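Local atomic coordinates of histone-lysine N-methyltransferase SETMAR (Homo sapiens, PDB entry 3BO5), a protein that methylates histone H3 through its SET domain and, fused to a DNA-binding mariner transposase region, takes part in double-strand break repair. Residues Arg116-Val119 / Val120-Gly123; Phe103-Asn106 / Val107-Cys111; Glu164-Arg167 / Arg168-Gln172. The protein carries 2 engineered substitutions. One frame throughout, in Å; residues are numbered along the deposited sequence.

Contact 1: Arg116-Val119 / Val120-Gly123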
loop_
_atom_site.group_PDB
_atom_site.type_symbol
_atom_site.label_atom_id
_atom_site.label_comp_id
_atom_site.label_asym_id
_atom_site.label_seq_id
_atom_site.Cartn_x
_atom_site.Cartn_y
_atom_site.Cartn_z
ATOM N N ARG A 116 -2.878 -20.610 -2.834
ATOM C CA ARG A 116 -2.558 -19.870 -1.596
ATOM C C ARG A 116 -1.592 -18.733 -1.808
ATOM O O ARG A 116 -1.490 -17.885 -0.904
ATOM C CB ARG A 116 -2.013 -20.769 -0.489
ATOM C CG ARG A 116 -3.193 -21.573 0.086
ATOM C CD ARG A 116 -2.721 -22.896 0.678
ATOM N NE ARG A 116 -1.919 -22.780 1.890
ATOM C CZ ARG A 116 -1.535 -23.842 2.601
ATOM N NH1 ARG A 116 -0.809 -23.690 3.696
ATOM N NH2 ARG A 116 -1.886 -25.065 2.204
ATOM N N ASN A 117 -0.931 -18.707 -2.964
ATOM C CA ASN A 117 -0.010 -17.609 -3.252
ATOM C C ASN A 117 -0.664 -16.522 -4.105
ATOM O O ASN A 117 0.066 -15.807 -4.821
ATOM C CB ASN A 117 1.293 -18.126 -3.908
ATOM C CG ASN A 117 2.403 -17.138 -3.855
ATOM O OD1 ASN A 117 2.642 -16.550 -2.809
ATOM N ND2 ASN A 117 3.144 -17.018 -4.960
ATOM N N ARG A 118 -1.991 -16.407 -4.017
ATOM C CA ARG A 118 -2.751 -15.276 -4.628
ATOM C C ARG A 118 -3.498 -14.640 -3.486
ATOM O O ARG A 118 -4.437 -15.255 -2.947
ATOM C CB ARG A 118 -3.737 -15.783 -5.699
ATOM C CG ARG A 118 -3.049 -16.565 -6.807
ATOM C CD ARG A 118 -4.094 -17.143 -7.686
ATOM N NE ARG A 118 -3.576 -17.899 -8.853
ATOM C CZ ARG A 118 -3.180 -17.373 -9.990
ATOM N NH1 ARG A 118 -3.077 -16.065 -10.132
ATOM N NH2 ARG A 118 -2.819 -18.212 -11.000
ATOM N N VAL A 119 -3.062 -13.457 -3.084
ATOM C CA VAL A 119 -3.647 -12.764 -1.903
ATOM C C VAL A 119 -3.814 -11.301 -2.260
ATOM O O VAL A 119 -4.964 -10.873 -2.393
ATOM C CB VAL A 119 -2.848 -12.951 -0.621
ATOM C CG1 VAL A 119 -3.276 -11.995 0.478
ATOM C CG2 VAL A 119 -2.975 -14.388 -0.178
ATOM N N VAL A 120 -2.739 -10.527 -2.455
ATOM C CA VAL A 120 -2.946 -9.080 -2.763
ATOM C C VAL A 120 -3.846 -8.911 -3.981
ATOM O O VAL A 120 -4.742 -8.044 -4.065
ATOM C CB VAL A 120 -1.601 -8.466 -2.997
ATOM C CG1 VAL A 120 -1.691 -7.005 -3.507
ATOM C CG2 VAL A 120 -0.783 -8.549 -1.681
ATOM N N GLN A 121 -3.634 -9.808 -4.941
ATOM C CA GLN A 121 -4.424 -9.744 -6.168
ATOM C C GLN A 121 -5.929 -9.851 -6.020
ATOM O O GLN A 121 -6.651 -9.403 -6.939
ATOM C CB GLN A 121 -3.907 -10.810 -7.160
ATOM C CG GLN A 121 -4.209 -12.208 -6.809
ATOM C CD GLN A 121 -3.361 -13.120 -7.634
ATOM O OE1 GLN A 121 -3.870 -13.771 -8.549
ATOM N NE2 GLN A 121 -2.064 -13.204 -7.307
ATOM N N LYS A 122 -6.380 -10.510 -4.940
ATOM C CA LYS A 122 -7.793 -10.720 -4.651
ATOM C C LYS A 122 -8.516 -9.438 -4.231
ATOM O O LYS A 122 -9.727 -9.427 -4.191
ATOM C CB LYS A 122 -7.950 -11.773 -3.543
ATOM C CG LYS A 122 -7.547 -13.190 -3.966
ATOM C CD LYS A 122 -8.048 -13.498 -5.375
ATOM C CE LYS A 122 -8.040 -15.004 -5.585
ATOM N NZ LYS A 122 -7.807 -15.425 -7.015
ATOM N N GLY A 123 -7.767 -8.417 -3.842
ATOM C CA GLY A 123 -8.387 -7.121 -3.494
ATOM C C GLY A 123 -8.871 -7.015 -2.070
ATOM O O GLY A 123 -8.462 -7.831 -1.187
HETATM O O HOH W 1 -7.169 -10.067 -0.800
#
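Arg118 and Gln121 meet with their flat ends almost perpendicular, guanidinium and amide planes 88° apart. The arginine chain runs out extended from CG to NE, and Gln121 comes in at the edge of its guanidinium: NH1 of Arg118 donates to OE1 of Gln121 over 2.9 Å, with OE1 only 5° out of the guanidinium plane and NH1 lying in the carbonyl plane, on a lone pair. What brings the amide back over the arginine stem is the first torsion of Gln121, which sets CG between its own N and carbonyl carbon (chi1 71°); CD of Gln121 then packs 3.3 Å from CB of Arg118. The other amide atom, NE2, is held by the carbonyl of Cys105 and by Glu104, while NH2 of Arg118 reaches the carbonyl O of Cys111 and NH1 also that of Asn106, both in the zinc-binding loop. With an alanine here the guanidinium is gone, and OE1 of Gln121 and the carbonyls of Asn106 and Cys111 would probably lose this donor. The backbone closes a turn here: N of Lys122 donates to O of Val119 at 2.9 Å. A water links the same Val119 O, at 2.8 Å, to O of Gly123. Val119 and Val120 pack against Tyr83 and Phe151, and Val120 also touches Ala232 and Phe234 of strand 230-235. Together this is a 3-10 turn in the pre-SET region, joining the zinc-cluster loop, through Cys111, to the SET-domain sheet, through Val120.

Contact 2: Phe103-Asn106 / Val107-Cys111. With ZN (zinc ion), chain B; ZN (zinc ion), chain C.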
loop_
_atom_site.group_PDB
_atom_site.type_symbol
_atom_site.label_atom_id
_atom_site.label_comp_id
_atom_site.label_asym_id
_atom_site.label_seq_id
_atom_site.Cartn_x
_atom_site.Cartn_y
_atom_site.Cartn_z
ATOM N N PHE A 103 6.779 -12.706 -4.528
ATOM C CA PHE A 103 6.068 -12.825 -5.800
ATOM C C PHE A 103 4.810 -13.612 -5.576
ATOM O O PHE A 103 4.875 -14.668 -5.022
ATOM C CB PHE A 103 6.954 -13.570 -6.809
ATOM C CG PHE A 103 8.100 -12.754 -7.253
ATOM C CD1 PHE A 103 8.008 -12.008 -8.444
ATOM C CD2 PHE A 103 9.283 -12.741 -6.499
ATOM C CE1 PHE A 103 9.092 -11.215 -8.874
ATOM C CE2 PHE A 103 10.389 -11.946 -6.935
ATOM C CZ PHE A 103 10.271 -11.219 -8.099
ATOM N N GLU A 104 3.681 -13.067 -5.977
ATOM C CA GLU A 104 2.421 -13.872 -6.063
ATOM C C GLU A 104 2.341 -14.605 -7.397
ATOM O O GLU A 104 2.910 -14.168 -8.418
ATOM C CB GLU A 104 1.174 -12.971 -5.897
ATOM C CG GLU A 104 1.117 -12.441 -4.488
ATOM C CD GLU A 104 -0.276 -11.922 -4.087
ATOM O OE1 GLU A 104 -1.241 -11.910 -4.910
ATOM O OE2 GLU A 104 -0.298 -11.473 -2.917
ATOM N N CYS A 105 1.539 -15.692 -7.412
ATOM C CA CYS A 105 1.181 -16.284 -8.703
ATOM C C CYS A 105 0.348 -15.241 -9.457
ATOM O O CYS A 105 -0.286 -14.385 -8.859
ATOM C CB CYS A 105 0.482 -17.599 -8.480
ATOM S SG CYS A 105 1.597 -18.806 -7.920
ATOM N N ASN A 106 0.506 -15.237 -10.794
ATOM C CA ASN A 106 -0.024 -14.174 -11.605
ATOM C C ASN A 106 -0.942 -14.668 -12.701
ATOM O O ASN A 106 -1.386 -15.787 -12.680
ATOM C CB ASN A 106 1.091 -13.265 -12.103
ATOM C CG ASN A 106 1.980 -13.928 -13.130
ATOM O OD1 ASN A 106 1.588 -14.881 -13.781
ATOM N ND2 ASN A 106 3.185 -13.358 -13.342
ATOM N N VAL A 107 -1.255 -13.778 -13.646
ATOM C CA VAL A 107 -2.271 -14.160 -14.640
ATOM C C VAL A 107 -1.756 -15.318 -15.539
ATOM O O VAL A 107 -2.556 -16.020 -16.184
ATOM C CB VAL A 107 -2.660 -12.913 -15.458
ATOM C CG1 VAL A 107 -1.504 -12.428 -16.315
ATOM C CG2 VAL A 107 -3.963 -13.158 -16.265
ATOM N N LEU A 108 -0.440 -15.490 -15.586
ATOM C CA LEU A 108 0.116 -16.523 -16.430
ATOM C C LEU A 108 0.365 -17.851 -15.748
ATOM O O LEU A 108 0.672 -18.891 -16.441
ATOM C CB LEU A 108 1.389 -16.034 -17.067
ATOM C CG LEU A 108 1.129 -14.801 -17.938
ATOM C CD1 LEU A 108 2.507 -14.553 -18.534
ATOM C CD2 LEU A 108 0.039 -15.003 -19.010
ATOM N N CYS A 109 0.339 -17.867 -14.412
ATOM C CA CYS A 109 0.499 -19.104 -13.662
ATOM C C CYS A 109 -0.743 -19.971 -13.956
ATOM O O CYS A 109 -1.835 -19.458 -13.893
ATOM C CB CYS A 109 0.616 -18.771 -12.144
ATOM S SG CYS A 109 2.122 -17.867 -11.772
ATOM N N ARG A 110 -0.547 -21.283 -14.111
ATOM C CA ARG A 110 -1.704 -22.091 -14.418
ATOM C C ARG A 110 -2.315 -22.702 -13.196
ATOM O O ARG A 110 -3.369 -23.340 -13.315
ATOM C CB ARG A 110 -1.345 -23.163 -15.412
ATOM C CG ARG A 110 -1.173 -22.535 -16.778
ATOM C CD ARG A 110 -0.069 -23.194 -17.548
ATOM N NE ARG A 110 -0.505 -24.524 -17.901
ATOM C CZ ARG A 110 0.227 -25.399 -18.576
ATOM N NH1 ARG A 110 -0.279 -26.605 -18.834
ATOM N NH2 ARG A 110 1.444 -25.068 -18.975
ATOM N N CYS A 111 -1.724 -22.437 -12.016
ATOM C CA CYS A 111 -2.441 -22.791 -10.792
ATOM C C CYS A 111 -3.808 -22.117 -10.726
ATOM O O CYS A 111 -4.048 -21.069 -11.371
ATOM C CB CYS A 111 -1.616 -22.435 -9.539
ATOM S SG CYS A 111 -1.232 -20.631 -9.582
HETATM ZN ZN ZN B . 2.957 -18.950 -9.832
HETATM ZN ZN ZN C . 0.105 -20.628 -7.713
#
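The backbone from Asn106 to Cys109 folds into a type I beta turn, closed by N of Cys109 donating to O of Asn106 at 3.2 Å. This turn belongs to the pre-SET triangular zinc cluster, in which three zinc ions share some of their cysteines, and the stretch around the turn supplies Cys105, Cys109 and Cys111 to two of them. Cys105 is a bridging ligand, as Cys62 and Cys69 are: its SG lies 2.4 Å from the zinc ion of chain B and equally 2.4 Å from that of chain C. Cys109 SG completes this loop's share of the first metal, and Cys111 SG binds the second at 2.3 Å. Cys62 and Cys76 fill the first site; Cys69 and Cys115 fill the second. Cys111 turns its sulfur between its own N and carbonyl carbon, unlike Cys105 and Cys109, whose sulfurs sit anti to the carbonyl carbon, and its SG comes alongside CB of Cys105. The Cys109 thiolate is also gripped from the backbone: N of Asn106 points at its SG nearly straight, 168° at the hydrogen, over 3.2 Å. Such an N-H bond would be expected to draw off some of the negative charge that the sulfur carries toward the metal. The Asn106 side chain folds back over the turn it starts, making an Asx turn: chi1 of 70° sets CG between the backbone N and the carbonyl carbon, from where OD1 reaches the N-H groups that follow. Its OD1 takes the N-H of Leu108 at 2.8 Å, tilted 35° from the amide carbonyl plane, and the same OD1 is reached more weakly by N of Cys109 at 3.3 Å.

Contact 3: Glu164-Arg167 / Arg168-Gln172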
loop_
_atom_site.group_PDB
_atom_site.type_symbol
_atom_site.label_atom_id
_atom_site.label_comp_id
_atom_site.label_asym_id
_atom_site.label_seq_id
_atom_site.Cartn_x
_atom_site.Cartn_y
_atom_site.Cartn_z
ATOM N N GLU A 164 9.794 13.507 -12.682
ATOM C CA GLU A 164 8.410 13.929 -12.439
ATOM C C GLU A 164 8.121 14.088 -10.944
ATOM O O GLU A 164 7.411 14.972 -10.538
ATOM C CB GLU A 164 7.447 12.963 -13.087
ATOM C CG GLU A 164 6.014 13.294 -12.751
ATOM C CD GLU A 164 5.495 14.516 -13.507
ATOM O OE1 GLU A 164 6.210 15.061 -14.424
ATOM O OE2 GLU A 164 4.389 14.962 -13.147
ATOM N N VAL A 165 8.675 13.171 -10.159
ATOM C CA VAL A 165 8.595 13.293 -8.686
ATOM C C VAL A 165 9.164 14.612 -8.189
ATOM O O VAL A 165 8.519 15.369 -7.469
ATOM C CB VAL A 165 9.233 12.122 -7.966
ATOM C CG1 VAL A 165 9.366 12.455 -6.428
ATOM C CG2 VAL A 165 8.289 10.922 -8.195
ATOM N N GLN A 166 10.380 14.899 -8.651
ATOM C CA GLN A 166 10.985 16.178 -8.310
ATOM C C GLN A 166 10.124 17.355 -8.705
ATOM O O GLN A 166 9.995 18.319 -7.955
ATOM C CB GLN A 166 12.306 16.344 -9.030
ATOM C CG GLN A 166 13.322 15.414 -8.526
ATOM C CD GLN A 166 13.721 15.766 -7.098
ATOM O OE1 GLN A 166 13.531 14.968 -6.196
ATOM N NE2 GLN A 166 14.243 16.993 -6.895
ATOM N N ARG A 167 9.571 17.309 -9.900
ATOM C CA ARG A 167 8.725 18.360 -10.394
ATOM C C ARG A 167 7.512 18.574 -9.497
ATOM O O ARG A 167 7.170 19.703 -9.153
ATOM C CB ARG A 167 8.354 18.005 -11.831
ATOM C CG ARG A 167 8.054 19.187 -12.737
ATOM C CD ARG A 167 7.368 18.757 -14.036
ATOM N NE ARG A 167 6.123 18.009 -13.757
ATOM C CZ ARG A 167 4.969 18.583 -13.432
ATOM N NH1 ARG A 167 4.825 19.921 -13.426
ATOM N NH2 ARG A 167 3.948 17.821 -13.124
ATOM N N ARG A 168 6.843 17.486 -9.103
ATOM C CA ARG A 168 5.654 17.615 -8.274
ATOM C C ARG A 168 5.945 18.030 -6.847
ATOM O O ARG A 168 5.205 18.819 -6.244
ATOM C CB ARG A 168 4.915 16.260 -8.249
ATOM C CG ARG A 168 4.422 15.848 -9.601
ATOM C CD ARG A 168 3.548 14.601 -9.529
ATOM N NE ARG A 168 2.985 14.261 -10.829
ATOM C CZ ARG A 168 1.976 13.416 -11.059
ATOM N NH1 ARG A 168 1.374 12.765 -10.061
ATOM N NH2 ARG A 168 1.579 13.212 -12.328
ATOM N N ILE A 169 6.998 17.464 -6.273
ATOM C CA ILE A 169 7.332 17.775 -4.893
ATOM C C ILE A 169 7.638 19.259 -4.755
ATOM O O ILE A 169 7.248 19.858 -3.747
ATOM C CB ILE A 169 8.449 16.878 -4.313
ATOM C CG1 ILE A 169 9.801 17.152 -4.982
ATOM C CG2 ILE A 169 8.059 15.390 -4.417
ATOM C CD1 ILE A 169 10.979 16.393 -4.364
ATOM N N HIS A 170 8.281 19.845 -5.759
ATOM C CA HIS A 170 8.737 21.222 -5.577
ATOM C C HIS A 170 7.574 22.196 -5.540
ATOM O O HIS A 170 7.758 23.353 -5.176
ATOM C CB HIS A 170 9.744 21.600 -6.624
ATOM C CG HIS A 170 11.030 20.861 -6.496
ATOM N ND1 HIS A 170 11.879 20.646 -7.567
ATOM C CD2 HIS A 170 11.624 20.294 -5.422
ATOM C CE1 HIS A 170 12.931 19.960 -7.154
ATOM N NE2 HIS A 170 12.806 19.742 -5.854
ATOM N N LEU A 171 6.384 21.719 -5.897
ATOM C CA LEU A 171 5.169 22.539 -5.898
ATOM C C LEU A 171 4.330 22.368 -4.631
ATOM O O LEU A 171 3.356 23.097 -4.424
ATOM C CB LEU A 171 4.301 22.194 -7.104
ATOM C CG LEU A 171 4.953 21.988 -8.461
ATOM C CD1 LEU A 171 3.928 21.294 -9.325
ATOM C CD2 LEU A 171 5.411 23.307 -9.097
ATOM N N GLN A 172 4.704 21.413 -3.780
ATOM C CA GLN A 172 3.967 21.160 -2.547
ATOM C C GLN A 172 3.929 22.420 -1.662
ATOM O O GLN A 172 4.975 22.890 -1.198
ATOM C CB GLN A 172 4.578 19.975 -1.777
#
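This contact lies on the short helix 162-169 of the SET domain and on the type I turn from Ile169 to Gln172 that follows on from it, and a salt-bridge network on one side of the helix joins Glu164 to Arg167 and Arg168. Arg167 takes the carboxylate side-on with two nitrogens: NE reaches OE1 of Glu164 at 3.0 Å from above the carboxylate plane, and NH2 meets OE2 at 2.9 Å, on the syn side but out of the carboxylate plane. Arg168 comes to that same OE2 from another quarter, its NE donating to the anti lone pair over 2.8 Å, with the carboxylate turned 78° from the guanidinium. OE2 is thus shared by two arginines, whose positive ends would be less easily tolerated side by side without it. Glu164 can serve both because its CG stands anti to the backbone N (chi1 175°) and the chain then bends, bringing the carboxylate to both arginines. Far from being spent on Glu164 alone, Arg168 also sends NH1 to Asp198 and Glu158, so the helix is pinned by charge to strands 193-199 and 151-160. Along the backbone, the helical i to i+4 pattern runs on: N of Arg168 to O of Glu164, and N of Ile169 to O of Val165 at 2.9 Å. On the buried side, CG1 of Val165 packs 3.8 Å from CG2 of Ile169, and Val165 itself rests on Leu160. Gln166 lies beside Ile169 and crosses His170 with amide and ring 85° apart. The Gln166 carbonyl O sits over one face of the imidazole, 3.0 Å above its plane and displaced toward the rim.

How the contacts relate
Contact 2 comes first along the chain, contact 1 follows within the same pre-SET region, and contact 3 lies later, in the SET domain. The first two are neighbours, their centres 10 Å apart, and they touch: N of Val120 is probably hydrogen-bonded to OE2 of Glu104 at 2.7 Å. The zinc-bearing loop and the turn after it therefore form one compact unit; Val119 and Val120 rest on SET-domain strand 151-160, Val120 also on 230-235. Contact 3, on helix 162-169, is remote, its centre about 33 Å from that of contact 1 and about 36 Å from that of contact 2. Strand 151-160 nevertheless connects them, meeting Val120 and also Val165 and Arg168.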